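Local coordinates for class I phosphodiesterase PDEB1 (Leishmania major, PDB 2R8Q), which belongs to the class I phosphodiesterases, with an all-alpha catalytic domain that carries zinc and magnesium ions and a pocket occupied by 3-isobutyl-1-methylxanthine, at residues Thr82-Asn85 with Phe86-Cys90; Glu123-Glu127 with Leu128-Val132. One frame throughout, in Å; residues are numbered along the deposited sequence.

Interaction 1 of 2, residues Thr82-Asn85 with Phe86-Cys90; sequences TLLN and FILQC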
ATOM      1  N   THR A  82     -20.698   3.676  14.840  1.00 18.69           N
ATOM      2  CA  THR A  82     -19.333   3.451  14.380  1.00 17.38           C
ATOM      3  C   THR A  82     -19.272   2.104  13.670  1.00 17.54           C
ATOM      4  O   THR A  82     -18.681   1.991  12.596  1.00 17.43           O
ATOM      5  CB  THR A  82     -18.339   3.444  15.549  1.00 18.13           C
ATOM      6  OG1 THR A  82     -18.464   4.666  16.291  1.00 18.40           O
ATOM      7  CG2 THR A  82     -16.916   3.322  15.029  1.00 17.95           C
ATOM      8  N   LEU A  83     -19.879   1.088  14.276  1.00 16.07           N
ATOM      9  CA  LEU A  83     -19.900  -0.248  13.684  1.00 17.05           C
ATOM     10  C   LEU A  83     -20.592  -0.234  12.321  1.00 17.10           C
ATOM     11  O   LEU A  83     -20.085  -0.807  11.355  1.00 16.67           O
ATOM     12  CB  LEU A  83     -20.620  -1.234  14.606  1.00 17.90           C
ATOM     13  CG  LEU A  83     -20.815  -2.653  14.061  1.00 17.90           C
ATOM     14  CD1 LEU A  83     -19.455  -3.288  13.781  1.00 19.35           C
ATOM     15  CD2 LEU A  83     -21.592  -3.487  15.058  1.00 19.35           C
ATOM     16  N   LEU A  84     -21.752   0.415  12.237  1.00 16.97           N
ATOM     17  CA  LEU A  84     -22.478   0.463  10.972  1.00 16.99           C
ATOM     18  C   LEU A  84     -21.675   1.217   9.909  1.00 17.68           C
ATOM     19  O   LEU A  84     -21.602   0.782   8.756  1.00 18.11           O
ATOM     20  CB  LEU A  84     -23.862   1.103  11.168  1.00 17.23           C
ATOM     21  CG  LEU A  84     -24.795   1.093   9.949  1.00 16.75           C
ATOM     22  CD1 LEU A  84     -24.925  -0.327   9.383  1.00 18.11           C
ATOM     23  CD2 LEU A  84     -26.167   1.630  10.355  1.00 19.20           C
ATOM     24  N   ASN A  85     -21.069   2.342  10.286  1.00 16.91           N
ATOM     25  CA  ASN A  85     -20.265   3.099   9.330  1.00 16.95           C
ATOM     26  C   ASN A  85     -19.120   2.228   8.823  1.00 15.99           C
ATOM     27  O   ASN A  85     -18.799   2.244   7.636  1.00 16.55           O
ATOM     28  CB  ASN A  85     -19.679   4.364   9.961  1.00 17.51           C
ATOM     29  CG  ASN A  85     -20.704   5.472  10.119  1.00 18.88           C
ATOM     30  OD1 ASN A  85     -21.719   5.507   9.418  1.00 19.13           O
ATOM     31  ND2 ASN A  85     -20.429   6.401  11.034  1.00 22.11           N
ATOM     32  N   PHE A  86     -18.498   1.479   9.730  1.00 15.75           N
ATOM     33  CA  PHE A  86     -17.388   0.599   9.354  1.00 14.55           C
ATOM     34  C   PHE A  86     -17.858  -0.426   8.323  1.00 16.21           C
ATOM     35  O   PHE A  86     -17.222  -0.619   7.286  1.00 15.35           O
ATOM     36  CB  PHE A  86     -16.841  -0.115  10.593  1.00 15.96           C
ATOM     37  CG  PHE A  86     -15.810  -1.168  10.286  1.00 14.86           C
ATOM     38  CD1 PHE A  86     -14.510  -0.807   9.933  1.00 15.83           C
ATOM     39  CD2 PHE A  86     -16.140  -2.516  10.351  1.00 14.75           C
ATOM     40  CE1 PHE A  86     -13.557  -1.779   9.650  1.00 15.87           C
ATOM     41  CE2 PHE A  86     -15.192  -3.500  10.070  1.00 14.58           C
ATOM     42  CZ  PHE A  86     -13.901  -3.128   9.720  1.00 14.87           C
ATOM     43  N   ILE A  87     -18.982  -1.077   8.601  1.00 15.23           N
ATOM     44  CA  ILE A  87     -19.522  -2.071   7.679  1.00 15.03           C
ATOM     45  C   ILE A  87     -19.768  -1.440   6.305  1.00 14.33           C
ATOM     46  O   ILE A  87     -19.417  -2.017   5.276  1.00 14.31           O
ATOM     47  CB  ILE A  87     -20.837  -2.660   8.227  1.00 15.77           C
ATOM     48  CG1 ILE A  87     -20.547  -3.448   9.507  1.00 16.23           C
ATOM     49  CG2 ILE A  87     -21.498  -3.551   7.179  1.00 17.53           C
ATOM     50  CD1 ILE A  87     -21.791  -3.861  10.275  1.00 17.94           C
ATOM     51  N   LEU A  88     -20.344  -0.242   6.286  1.00 14.83           N
ATOM     52  CA  LEU A  88     -20.628   0.429   5.020  1.00 15.33           C
ATOM     53  C   LEU A  88     -19.379   0.932   4.304  1.00 15.41           C
ATOM     54  O   LEU A  88     -19.350   0.981   3.077  1.00 15.63           O
ATOM     55  CB  LEU A  88     -21.610   1.585   5.241  1.00 16.53           C
ATOM     56  CG  LEU A  88     -23.014   1.139   5.663  1.00 17.29           C
ATOM     57  CD1 LEU A  88     -23.860   2.355   6.001  1.00 19.62           C
ATOM     58  CD2 LEU A  88     -23.655   0.334   4.533  1.00 21.35           C
ATOM     59  N   GLN A  89     -18.353   1.315   5.063  1.00 16.04           N
ATOM     60  CA  GLN A  89     -17.112   1.772   4.448  1.00 15.53           C
ATOM     61  C   GLN A  89     -16.435   0.564   3.807  1.00 15.87           C
ATOM     62  O   GLN A  89     -15.804   0.680   2.756  1.00 16.68           O
ATOM     63  CB  GLN A  89     -16.191   2.420   5.489  1.00 16.30           C
ATOM     64  CG  GLN A  89     -16.656   3.808   5.951  1.00 17.76           C
ATOM     65  CD  GLN A  89     -16.466   4.891   4.894  1.00 20.56           C
ATOM     66  OE1 GLN A  89     -16.130   4.609   3.743  1.00 21.79           O
ATOM     67  NE2 GLN A  89     -16.689   6.145   5.288  1.00 20.01           N
ATOM     68  N   CYS A  90     -16.569  -0.601   4.438  1.00 15.94           N
ATOM     69  CA  CYS A  90     -15.995  -1.822   3.875  1.00 15.72           C
ATOM     70  C   CYS A  90     -16.750  -2.174   2.590  1.00 14.62           C
ATOM     71  O   CYS A  90     -16.146  -2.442   1.548  1.00 13.79           O
ATOM     72  CB  CYS A  90     -16.111  -2.990   4.864  1.00 14.28           C
ATOM     73  SG  CYS A  90     -14.938  -2.971   6.254  1.00 15.87           S
TER
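Phe86 binds back to Thr82 through the backbone, its N lying 2.9 Å from Thr82 O, the first of four i to i+4 bonds that join Thr82-Asn85 to Phe86-Gln89 in helix 80-92. Its ring is swung away from the backbone N (chi1 173°) and carries Leu83 O at its edge, near the ring plane. A large flat side chain suits this place because it projects among Val135, Leu138 and Val139 of helix 127-139. Ile87 N reaches Leu83 O at 3.0 Å in a nearly straight bond. The CG1 branch of Ile87, held beside its own N (chi1 -66°), passes over the same oxygen at 3.3 Å. From there the extended chain brings Ile87 CD1 to 4.1 Å from Leu83 CG, the two side chains crossing at a slant. Both also lie against Tyr64 of helix 55-68. Leu88 repeats the pattern one residue on: its N bonds to Leu84 O, and Leu88 CD1 meets Leu84 CG at 4.2 Å. These leucines face helix 21-28, where both touch Val27. Gln89 N donates to Asn85 O at 2.8 Å, in the most bent of the four bonds (147° at the hydrogen). Gln89 CG sits just 3.1 Å from that oxygen before the chain folds at chi2 and sends NE2 to Ile17 O. Asn85 uses both ends of its amide, OD1 accepting from Arg24 and ND2 donating to Ala188 O, which suits a polar group in a buried setting. Last comes Cys90, whose SG stands 3.6 Å above the plane of the Phe86 ring, offset toward its rim. The repeated i to i+4 backbone bonds are the signature of an alpha-helix; the aliphatic pairs mark faces of this one that pack on neighbouring helices.

Interaction 2 of 2, residues Glu123-Glu127 with Leu128-Val132; sequences ELLTE and LECYV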
ATOM      1  N   GLU A 123     -13.161 -20.665  22.882  1.00 18.19           N
ATOM      2  CA  GLU A 123     -12.541 -21.150  24.112  1.00 18.62           C
ATOM      3  C   GLU A 123     -11.021 -21.099  24.039  1.00 19.17           C
ATOM      4  O   GLU A 123     -10.336 -21.202  25.059  1.00 19.39           O
ATOM      5  CB  GLU A 123     -12.986 -22.585  24.389  1.00 20.95           C
ATOM      6  CG  GLU A 123     -14.447 -22.704  24.760  1.00 23.17           C
ATOM      7  CD  GLU A 123     -14.909 -24.142  24.852  1.00 26.52           C
ATOM      8  OE1 GLU A 123     -14.051 -25.051  24.807  1.00 28.22           O
ATOM      9  OE2 GLU A 123     -16.131 -24.361  24.975  1.00 29.56           O
ATOM     10  N   LEU A 124     -10.497 -20.933  22.831  1.00 18.03           N
ATOM     11  CA  LEU A 124      -9.056 -20.879  22.622  1.00 17.93           C
ATOM     12  C   LEU A 124      -8.547 -19.444  22.513  1.00 18.50           C
ATOM     13  O   LEU A 124      -7.340 -19.220  22.417  1.00 18.15           O
ATOM     14  CB  LEU A 124      -8.694 -21.629  21.338  1.00 19.31           C
ATOM     15  CG  LEU A 124      -9.219 -23.061  21.198  1.00 21.69           C
ATOM     16  CD1 LEU A 124      -9.022 -23.538  19.764  1.00 22.83           C
ATOM     17  CD2 LEU A 124      -8.507 -23.972  22.181  1.00 23.45           C
ATOM     18  N   LEU A 125      -9.463 -18.479  22.543  1.00 18.00           N
ATOM     19  CA  LEU A 125      -9.105 -17.068  22.395  1.00 17.23           C
ATOM     20  C   LEU A 125      -9.689 -16.152  23.463  1.00 16.94           C
ATOM     21  O   LEU A 125     -10.588 -16.540  24.209  1.00 18.64           O
ATOM     22  CB  LEU A 125      -9.600 -16.561  21.038  1.00 17.87           C
ATOM     23  CG  LEU A 125      -9.196 -17.334  19.786  1.00 17.27           C
ATOM     24  CD1 LEU A 125      -9.967 -16.790  18.589  1.00 18.58           C
ATOM     25  CD2 LEU A 125      -7.689 -17.215  19.575  1.00 17.66           C
ATOM     26  N   THR A 126      -9.171 -14.926  23.528  1.00 17.45           N
ATOM     27  CA  THR A 126      -9.703 -13.942  24.463  1.00 17.08           C
ATOM     28  C   THR A 126     -10.885 -13.298  23.745  1.00 17.89           C
ATOM     29  O   THR A 126     -11.039 -13.461  22.531  1.00 17.53           O
ATOM     30  CB  THR A 126      -8.677 -12.838  24.802  1.00 17.62           C
ATOM     31  OG1 THR A 126      -8.341 -12.106  23.616  1.00 16.17           O
ATOM     32  CG2 THR A 126      -7.422 -13.451  25.401  1.00 18.23           C
ATOM     33  N   GLU A 127     -11.722 -12.572  24.481  1.00 18.55           N
ATOM     34  CA  GLU A 127     -12.871 -11.920  23.861  1.00 17.82           C
ATOM     35  C   GLU A 127     -12.402 -10.864  22.863  1.00 16.71           C
ATOM     36  O   GLU A 127     -13.021 -10.672  21.818  1.00 17.50           O
ATOM     37  CB  GLU A 127     -13.769 -11.283  24.925  1.00 20.72           C
ATOM     38  CG  GLU A 127     -14.399 -12.293  25.866  1.00 25.11           C
ATOM     39  CD  GLU A 127     -15.417 -11.670  26.802  1.00 27.96           C
ATOM     40  OE1 GLU A 127     -15.096 -10.642  27.431  1.00 30.65           O
ATOM     41  OE2 GLU A 127     -16.536 -12.216  26.911  1.00 31.21           O
ATOM     42  N   LEU A 128     -11.304 -10.187  23.179  1.00 16.47           N
ATOM     43  CA  LEU A 128     -10.769  -9.175  22.276  1.00 16.33           C
ATOM     44  C   LEU A 128     -10.362  -9.814  20.950  1.00 16.53           C
ATOM     45  O   LEU A 128     -10.617  -9.258  19.881  1.00 16.59           O
ATOM     46  CB  LEU A 128      -9.555  -8.475  22.903  1.00 17.21           C
ATOM     47  CG  LEU A 128      -8.845  -7.462  21.998  1.00 19.02           C
ATOM     48  CD1 LEU A 128      -9.821  -6.380  21.561  1.00 20.42           C
ATOM     49  CD2 LEU A 128      -7.665  -6.844  22.736  1.00 20.44           C
ATOM     50  N   GLU A 129      -9.733 -10.984  21.022  1.00 15.28           N
ATOM     51  CA  GLU A 129      -9.298 -11.679  19.814  1.00 14.95           C
ATOM     52  C   GLU A 129     -10.488 -12.150  18.985  1.00 15.11           C
ATOM     53  O   GLU A 129     -10.436 -12.145  17.754  1.00 15.36           O
ATOM     54  CB  GLU A 129      -8.370 -12.835  20.195  1.00 14.97           C
ATOM     55  CG  GLU A 129      -7.083 -12.309  20.819  1.00 17.12           C
ATOM     56  CD  GLU A 129      -6.215 -13.366  21.464  1.00 18.02           C
ATOM     57  OE1 GLU A 129      -6.742 -14.405  21.918  1.00 17.51           O
ATOM     58  OE2 GLU A 129      -4.990 -13.132  21.545  1.00 18.13           O
ATOM     59  N   CYS A 130     -11.572 -12.540  19.651  1.00 15.40           N
ATOM     60  CA  CYS A 130     -12.769 -12.967  18.930  1.00 15.63           C
ATOM     61  C   CYS A 130     -13.336 -11.771  18.169  1.00 14.95           C
ATOM     62  O   CYS A 130     -13.732 -11.890  17.007  1.00 15.18           O
ATOM     63  CB  CYS A 130     -13.822 -13.507  19.898  1.00 15.35           C
ATOM     64  SG  CYS A 130     -13.415 -15.122  20.590  1.00 18.14           S
ATOM     65  N   TYR A 131     -13.367 -10.620  18.836  1.00 14.61           N
ATOM     66  CA  TYR A 131     -13.874  -9.384  18.248  1.00 14.84           C
ATOM     67  C   TYR A 131     -13.036  -8.990  17.037  1.00 14.06           C
ATOM     68  O   TYR A 131     -13.568  -8.737  15.955  1.00 15.49           O
ATOM     69  CB  TYR A 131     -13.850  -8.268  19.300  1.00 15.18           C
ATOM     70  CG  TYR A 131     -14.289  -6.910  18.805  1.00 15.28           C
ATOM     71  CD1 TYR A 131     -15.507  -6.744  18.141  1.00 17.12           C
ATOM     72  CD2 TYR A 131     -13.495  -5.785  19.011  1.00 16.01           C
ATOM     73  CE1 TYR A 131     -15.917  -5.492  17.693  1.00 16.31           C
ATOM     74  CE2 TYR A 131     -13.898  -4.526  18.567  1.00 15.92           C
ATOM     75  CZ  TYR A 131     -15.110  -4.390  17.909  1.00 17.27           C
ATOM     76  OH  TYR A 131     -15.502  -3.156  17.448  1.00 17.76           O
ATOM     77  N   VAL A 132     -11.720  -8.949  17.218  1.00 14.13           N
ATOM     78  CA  VAL A 132     -10.827  -8.590  16.126  1.00 14.70           C
ATOM     79  C   VAL A 132     -10.948  -9.563  14.952  1.00 14.30           C
ATOM     80  O   VAL A 132     -10.927  -9.153  13.796  1.00 14.04           O
ATOM     81  CB  VAL A 132      -9.362  -8.534  16.614  1.00 15.15           C
ATOM     82  CG1 VAL A 132      -8.423  -8.289  15.435  1.00 15.48           C
ATOM     83  CG2 VAL A 132      -9.215  -7.427  17.656  1.00 16.93           C
TER
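With chi1 at 63°, Thr126 places OG1 between its own N and carbonyl carbon, turned toward the first turn of helix 127-139, while Glu129 keeps CG beside its N (chi1 -65°) and extends from there back over Thr126. The two side chains therefore cross, each serving the other's backbone. Glu129 N donates to Thr126 OG1 at 3.2 Å, and Thr126 N donates in return to Glu129 OE1 at 3.0 Å. The second bond is almost straight, but it meets the oxygen from its anti side, 31° out of the carboxylate plane. Threonine suits the N-cap because its short hydroxyl can stand in for the carbonyl that a preceding turn would have supplied; Thr126 CG2 meanwhile packs 3.7 Å from Glu129 OE1. Glutamate suits the third helical position, being long enough to reach back to the cap, and its charge probably gains from the nearby positive end of the helix dipole. Outside partners hold the carboxylate too: OE1 forms a salt bridge with Arg242 and OE2 a hydrogen bond with Tyr202. Ordinary helical bonding then takes over, as Cys130 N binds Thr126 O at 3.1 Å and Tyr131 N binds Glu127 O at 3.0 Å. Glu127, at the exposed first position, directs its carboxylate to Lys75 in a salt bridge. Just ahead of the cap, Leu125 points toward the helix, its CB 4.1 Å from Cys130 SG, and both residues rest on Leu116 of helix 102-118. This apolar pair occupies the places of a hydrophobic staple, bridging the residue before the N-cap and the fourth helical residue. The reciprocal Thr126-Glu129 bonds form a capping box, and the staple-like pair stands beside it, where the loop after helix 102-118 gives way to helix 127-139.

How the interactions relate
Interaction 1 and interaction 2 follow one another along the chain, their centres about 21 Å apart and their nearest atoms about 5 Å apart, so they do not touch directly. Helix 127-139 connects them: interaction 2 caps its N-terminus, while Phe86 of interaction 1 packs on its later turns. Val191 is a second link, touched by the Phe86 ring and accepting a hydrogen bond from Tyr131 OH through its carbonyl oxygen. Neither contact supplies a residue to the zinc site or the 3-isobutyl-1-methylxanthine pocket. Yet the helix that interaction 2 begins and Phe86 packs against is followed directly in the chain by His140 and Asp141, two of the zinc ligands.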